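Local coordinates for protein cellulase (Clostridium cellulovorans, PDB 6UI3) that hydrolyses beta-1,4-glucan chains as a broad-specificity endoglucanase, the chain here being the TIM-barrel domain (glycoside hydrolase family 5) of a longer protein, at residues T239-A244 with T287-S292; I274-K277 with D282-N285; D276-Q281 with G313-L318. One frame throughout, in Å; residues are numbered along the deposited sequence.

Contact 1: residues T239-A244 with T287-S292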
# COMPACT_ATOMS: atom_id res chain seq x y z
N THR A 239 21.70 -6.50 12.05
CA THR A 239 20.76 -5.97 13.02
C THR A 239 20.99 -4.50 13.37
O THR A 239 20.12 -3.89 13.98
CB THR A 239 20.80 -6.78 14.33
OG1 THR A 239 22.07 -6.63 14.96
CG2 THR A 239 20.56 -8.25 14.07
N THR A 240 22.14 -3.94 13.02
CA THR A 240 22.50 -2.57 13.41
C THR A 240 22.10 -1.60 12.31
O THR A 240 22.37 -1.84 11.12
CB THR A 240 24.00 -2.47 13.68
OG1 THR A 240 24.35 -3.32 14.79
CG2 THR A 240 24.43 -1.02 14.01
N PHE A 241 21.47 -0.50 12.69
CA PHE A 241 21.17 0.59 11.77
C PHE A 241 22.35 1.56 11.81
O PHE A 241 22.53 2.27 12.80
CB PHE A 241 19.85 1.27 12.12
CG PHE A 241 19.49 2.38 11.17
CD1 PHE A 241 19.34 3.67 11.62
CD2 PHE A 241 19.31 2.14 9.81
CE1 PHE A 241 19.01 4.71 10.74
CE2 PHE A 241 18.99 3.17 8.93
CZ PHE A 241 18.83 4.45 9.41
N GLY A 242 23.14 1.58 10.75
CA GLY A 242 24.35 2.38 10.69
C GLY A 242 24.42 3.31 9.50
O GLY A 242 23.47 3.46 8.72
N ASP A 243 25.58 3.95 9.35
CA ASP A 243 25.74 5.02 8.37
C ASP A 243 25.43 4.56 6.96
O ASP A 243 24.80 5.28 6.19
CB ASP A 243 27.17 5.57 8.41
CG ASP A 243 27.47 6.40 9.64
OD1 ASP A 243 26.52 6.78 10.35
OD2 ASP A 243 28.66 6.69 9.86
N ALA A 244 25.89 3.36 6.57
CA ALA A 244 25.66 2.92 5.20
C ALA A 244 24.18 2.67 4.93
O ALA A 244 23.70 2.90 3.81
CB ALA A 244 26.47 1.66 4.91
N THR A 287 13.39 3.76 12.11
CA THR A 287 12.05 4.25 11.81
C THR A 287 12.01 5.77 11.86
O THR A 287 11.42 6.41 10.97
CB THR A 287 11.04 3.62 12.77
OG1 THR A 287 11.05 2.19 12.60
CG2 THR A 287 9.64 4.12 12.53
N LYS A 288 12.66 6.36 12.85
CA LYS A 288 12.75 7.81 12.93
C LYS A 288 13.45 8.37 11.69
O LYS A 288 12.96 9.31 11.05
CB LYS A 288 13.52 8.19 14.20
CG LYS A 288 13.91 9.66 14.31
CD LYS A 288 12.70 10.53 14.51
CE LYS A 288 13.07 12.02 14.46
NZ LYS A 288 14.05 12.42 15.51
N PHE A 289 14.61 7.80 11.34
CA PHE A 289 15.35 8.28 10.19
C PHE A 289 14.53 8.14 8.91
O PHE A 289 14.48 9.05 8.08
CB PHE A 289 16.67 7.51 10.04
CG PHE A 289 17.51 8.01 8.92
CD1 PHE A 289 18.41 9.03 9.13
CD2 PHE A 289 17.36 7.52 7.65
CE1 PHE A 289 19.17 9.53 8.08
CE2 PHE A 289 18.13 7.99 6.60
CZ PHE A 289 19.02 9.00 6.82
N TYR A 290 13.93 6.97 8.73
CA TYR A 290 13.18 6.67 7.51
C TYR A 290 12.03 7.64 7.33
O TYR A 290 11.88 8.27 6.28
CB TYR A 290 12.67 5.23 7.61
CG TYR A 290 12.12 4.65 6.33
CD1 TYR A 290 10.91 5.09 5.80
CD2 TYR A 290 12.79 3.64 5.67
CE1 TYR A 290 10.40 4.56 4.63
CE2 TYR A 290 12.29 3.11 4.49
CZ TYR A 290 11.08 3.56 3.98
OH TYR A 290 10.54 3.04 2.82
N VAL A 291 11.19 7.79 8.36
CA VAL A 291 10.03 8.66 8.23
C VAL A 291 10.47 10.12 8.09
O VAL A 291 9.87 10.88 7.33
CB VAL A 291 9.02 8.44 9.37
CG1 VAL A 291 7.86 9.41 9.27
CG2 VAL A 291 8.50 7.01 9.32
N SER A 292 11.51 10.54 8.81
CA SER A 292 11.99 11.91 8.65
C SER A 292 12.42 12.17 7.21
O SER A 292 12.10 13.23 6.64
CB SER A 292 13.15 12.17 9.60
OG SER A 292 13.70 13.46 9.35
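The ring of Phe241 packs against Phe289, and the backbone N of Phe241 is probably hydrogen-bonded to OD1 of Asp282 (3.0 Å), about two turns before Phe289 on helix 280-296. No hydrogen bond joins 239-244 to 287-292 themselves, and the meeting between them is apolar. The far rim of the Phe241 ring does the touching, with CE1 3.7 Å from CB of Phe289 and CZ 3.8 Å from CG of Phe289. That CG lies near the plane of the Phe241 ring, at its edge, so the ring abuts the root of the Phe289 side chain. CG is anti to the backbone N in both residues (chi1 -179° in Phe241, -177° in Phe289), which sends the two rings out across the gap between their backbones. The ring centroids are 5.7 Å apart and the rings meet obliquely, with planes at 57°. The fold is the (beta/alpha)8 TIM barrel, and the contact joins the loop that leads into helix 243-261 to the next outer helix, 280-296. Gly242, directly after Phe241, is the N-cap of the first of these, and its N bonds to Asp245 OD2. Both rings also rest on Ala246 and Ile249 of helix 243-261, while Phe286 meets Phe241 edge-to-face.

Contact 2: residues I274-K277 with D282-N285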
# COMPACT_ATOMS: atom_id res chain seq x y z
N ILE A 274 10.70 -2.47 9.50
CA ILE A 274 11.96 -3.13 9.85
C ILE A 274 11.62 -4.30 10.76
O ILE A 274 10.99 -4.12 11.81
CB ILE A 274 13.00 -2.17 10.48
CG1 ILE A 274 14.23 -2.96 10.96
CG2 ILE A 274 12.39 -1.29 11.58
CD1 ILE A 274 15.45 -2.13 11.24
N THR A 275 12.00 -5.50 10.34
CA THR A 275 11.65 -6.72 11.05
C THR A 275 12.37 -6.81 12.40
O THR A 275 13.51 -6.37 12.56
CB THR A 275 11.91 -7.93 10.14
OG1 THR A 275 11.27 -9.08 10.69
CG2 THR A 275 13.40 -8.21 9.94
N ASP A 276 11.68 -7.41 13.37
CA ASP A 276 12.22 -7.54 14.72
C ASP A 276 13.33 -8.59 14.73
O ASP A 276 13.08 -9.78 14.50
CB ASP A 276 11.11 -7.94 15.70
CG ASP A 276 11.51 -7.78 17.15
OD1 ASP A 276 12.65 -7.36 17.43
OD2 ASP A 276 10.66 -8.10 18.01
N LYS A 277 14.54 -8.16 15.04
CA LYS A 277 15.68 -9.04 15.28
C LYS A 277 16.17 -8.85 16.71
O LYS A 277 17.37 -8.91 16.98
CB LYS A 277 16.78 -8.80 14.25
CG LYS A 277 16.32 -9.02 12.81
CD LYS A 277 17.43 -8.82 11.81
CE LYS A 277 16.93 -8.86 10.39
NZ LYS A 277 18.05 -8.80 9.41
N ASP A 282 17.82 -0.17 17.42
CA ASP A 282 18.07 -0.03 15.99
C ASP A 282 16.78 0.20 15.21
O ASP A 282 16.77 0.97 14.24
CB ASP A 282 18.79 -1.27 15.48
CG ASP A 282 20.19 -1.38 16.02
OD1 ASP A 282 21.03 -0.54 15.62
OD2 ASP A 282 20.42 -2.28 16.87
N ARG A 283 15.70 -0.48 15.60
CA ARG A 283 14.43 -0.29 14.90
C ARG A 283 13.88 1.11 15.13
O ARG A 283 13.28 1.71 14.22
CB ARG A 283 13.43 -1.37 15.32
CG ARG A 283 13.88 -2.79 14.97
CD ARG A 283 12.70 -3.69 14.65
NE ARG A 283 11.87 -4.00 15.80
CZ ARG A 283 10.62 -4.44 15.73
NH1 ARG A 283 10.03 -4.61 14.56
NH2 ARG A 283 9.96 -4.71 16.84
N ILE A 284 14.05 1.65 16.34
CA ILE A 284 13.62 3.02 16.64
C ILE A 284 14.39 4.00 15.76
O ILE A 284 13.81 4.87 15.11
CB ILE A 284 13.82 3.34 18.13
CG1 ILE A 284 12.87 2.50 19.00
CG2 ILE A 284 13.61 4.82 18.40
CD1 ILE A 284 13.22 2.52 20.48
N ASN A 285 15.72 3.86 15.75
CA ASN A 285 16.55 4.78 14.98
C ASN A 285 16.25 4.68 13.49
O ASN A 285 16.15 5.70 12.80
CB ASN A 285 18.03 4.47 15.21
CG ASN A 285 18.47 4.68 16.64
OD1 ASN A 285 17.81 5.36 17.43
ND2 ASN A 285 19.62 4.10 16.98
O HOH W 1 12.28 -4.87 18.57
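Arg283 turns back from the first turns of helix 280-296 onto the loop that leads into that helix, and its whole length is in contact with Ile274 and Asp276. The aliphatic part comes first: CG2 of Ile274 sits 3.9 Å from CB of Arg283, and the CG1 branch of the isoleucine lies against CG and CD of the arginine. Bends at chi2 and chi3 (-148° and -69°) then swing the guanidinium over the loop backbone. There NH1 of Arg283 donates to the carbonyl O of Ile274 at 3.0 Å, in a nearly straight bond (163°) that lies in both the carbonyl plane and the guanidinium plane. Asp276 uses the flat side instead. Its CB is 3.5 Å above the centre of the guanidinium, and its carboxylate is stacked almost parallel to the cationic plane. No N-H of Arg283 points at OD2 of Asp276, so the ion pair between Asp276 OD2 and Arg283 NH2, 3.7 Å apart, is long and acts through charge alone. A water supplies the directed link: it accepts from Arg283 NH2 at 2.9 Å and donates to Asp276 OD1 at 2.8 Å, an oxygen that has Asp278 as a second partner. Beyond the two segments, Arg283 makes a cation-pi contact with Tyr328, and Thr275, between the two loop partners, bonds through OG1 to the backbone N of Arg315. The same guanidinium thus offers its edge to a backbone carbonyl and its face to a carboxylate. With the edge bond to Ile274 O and the water on NH2 limiting its rotation, the positive charge is held close to the acid, which probably favours the ionised form of Asp276 even without a direct hydrogen bond.

Contact 3: residues D276-Q281 with G313-L318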
# COMPACT_ATOMS: atom_id res chain seq x y z
N ASP A 276 11.68 -7.41 13.37
CA ASP A 276 12.22 -7.54 14.72
C ASP A 276 13.33 -8.59 14.73
O ASP A 276 13.08 -9.78 14.50
CB ASP A 276 11.11 -7.94 15.70
CG ASP A 276 11.51 -7.78 17.15
OD1 ASP A 276 12.65 -7.36 17.43
OD2 ASP A 276 10.66 -8.10 18.01
N LYS A 277 14.54 -8.16 15.04
CA LYS A 277 15.68 -9.04 15.28
C LYS A 277 16.17 -8.85 16.71
O LYS A 277 17.37 -8.91 16.98
CB LYS A 277 16.78 -8.80 14.25
CG LYS A 277 16.32 -9.02 12.81
CD LYS A 277 17.43 -8.82 11.81
CE LYS A 277 16.93 -8.86 10.39
NZ LYS A 277 18.05 -8.80 9.41
N ASP A 278 15.24 -8.57 17.63
CA ASP A 278 15.57 -8.30 19.03
C ASP A 278 16.52 -7.13 19.15
O ASP A 278 17.46 -7.12 19.95
CB ASP A 278 16.06 -9.57 19.73
CG ASP A 278 15.06 -10.71 19.58
OD1 ASP A 278 15.43 -11.77 19.04
OD2 ASP A 278 13.88 -10.51 19.95
N ASN A 279 16.26 -6.10 18.35
CA ASN A 279 17.11 -4.95 18.14
C ASN A 279 16.30 -3.67 18.23
O ASN A 279 16.35 -2.81 17.34
CB ASN A 279 17.83 -5.05 16.79
CG ASN A 279 16.88 -5.17 15.59
OD1 ASN A 279 15.72 -5.58 15.72
ND2 ASN A 279 17.39 -4.83 14.42
N LEU A 280 15.56 -3.51 19.33
CA LEU A 280 14.59 -2.42 19.44
C LEU A 280 15.21 -1.06 19.16
O LEU A 280 14.63 -0.25 18.44
CB LEU A 280 13.94 -2.43 20.83
CG LEU A 280 12.92 -1.30 21.04
CD1 LEU A 280 11.73 -1.43 20.13
CD2 LEU A 280 12.48 -1.28 22.51
N GLN A 281 16.37 -0.75 19.75
CA GLN A 281 16.92 0.60 19.56
C GLN A 281 17.28 0.84 18.10
O GLN A 281 17.09 1.95 17.59
CB GLN A 281 18.11 0.83 20.48
CG GLN A 281 17.75 0.80 21.97
CD GLN A 281 16.64 1.77 22.34
OE1 GLN A 281 16.69 2.94 21.96
NE2 GLN A 281 15.65 1.29 23.08
N GLY A 313 9.31 -16.13 11.21
CA GLY A 313 8.70 -15.39 10.13
C GLY A 313 9.07 -13.92 10.14
O GLY A 313 10.06 -13.50 10.74
N GLU A 314 8.28 -13.12 9.42
CA GLU A 314 8.50 -11.68 9.33
C GLU A 314 7.87 -11.05 10.57
O GLU A 314 6.64 -11.01 10.69
CB GLU A 314 7.92 -11.12 8.04
CG GLU A 314 8.63 -11.62 6.78
CD GLU A 314 8.08 -11.05 5.48
OE1 GLU A 314 7.02 -10.39 5.48
OE2 GLU A 314 8.72 -11.27 4.43
N ARG A 315 8.70 -10.60 11.51
CA ARG A 315 8.21 -10.12 12.80
C ARG A 315 7.96 -8.62 12.67
O ARG A 315 8.82 -7.78 12.97
CB ARG A 315 9.22 -10.46 13.90
CG ARG A 315 9.44 -11.97 14.04
CD ARG A 315 10.70 -12.26 14.83
NE ARG A 315 10.52 -11.96 16.25
CZ ARG A 315 11.51 -11.74 17.11
NH1 ARG A 315 12.77 -11.76 16.70
NH2 ARG A 315 11.24 -11.49 18.39
N LEU A 316 6.76 -8.28 12.20
CA LEU A 316 6.43 -6.93 11.78
C LEU A 316 5.23 -6.37 12.52
O LEU A 316 4.71 -5.31 12.16
CB LEU A 316 6.19 -6.90 10.26
CG LEU A 316 7.41 -7.27 9.42
CD1 LEU A 316 7.04 -7.42 7.95
CD2 LEU A 316 8.49 -6.23 9.60
N GLY A 317 4.76 -7.05 13.56
CA GLY A 317 3.59 -6.57 14.28
C GLY A 317 3.87 -5.28 15.04
O GLY A 317 4.94 -5.10 15.65
N LEU A 318 2.90 -4.37 15.01
CA LEU A 318 2.87 -3.21 15.90
C LEU A 318 1.64 -3.21 16.80
O LEU A 318 1.77 -3.02 18.02
CB LEU A 318 2.89 -1.88 15.14
CG LEU A 318 4.18 -1.52 14.40
CD1 LEU A 318 4.02 -0.15 13.76
CD2 LEU A 318 5.38 -1.53 15.35
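An Asx turn headed by Asp276 meets Arg315 in a salt-bridge network that ties together two loops following successive strands of the barrel. In the turn, OD1 of Asp276 accepts the backbone N of Asp278 at 2.9 Å, met from above the carboxylate plane. The neighbouring amide, N of Lys277, is taken up by OD1 of Asn279 at the same distance of 2.9 Å. Asn279 is the N-cap residue of helix 280-296, but its side chain reaches back to the loop and makes no capping bond; its ND2 goes to Thr239 O. Across the contact the backbones are joined first. Asp276 N donates to Arg315 O at 2.9 Å, on a lone pair of that carbonyl. Arg315, the centre of an inverse gamma turn, then folds its own side chain over the same partner, bending at chi3 (72°). Its guanidinium receives the two acids differently. OD2 of Asp276 lies over one face, displaced toward the rim and 3.5 Å from NH2 of Arg315, so that only charge acts between them. Asp278 comes to the edge: Arg315 NH2 donates to its OD2 at 3.2 Å and 161°, on the syn side but tilted out of the carboxylate plane, while staying near the guanidinium plane. With Arg283 on the far face of the Asp276 carboxylate, in a long, weak ion pair, that acid lies between two guanidinium groups. The pairing joins the loop between strand 267-272 and helix 280-296 to the one between strand 301-305 and helix 329-339, as neighbouring beta-alpha loops meet on the C-terminal side of the strands in a TIM barrel.

All three contacts involve helix 280-296 or the loop leading into it, and they lie on one side of the barrel. Contacts 2 and 3 have centres about 6 Å apart and share Asp276 and Lys277; contact 1 is about 9 Å from contact 2 and 14 Å from contact 3, measured between centres. Along the chain, contact 2 falls wholly within the span bridged by contact 1, whereas contacts 1 and 3 interleave. The helix is therefore joined on its body to the loop just before helix 243-261 and at its beginning to its own entry loop, which in turn meets the loop after strand 301-305. The contacts thereby link loops and outer helices around strands 267-272 and 301-305.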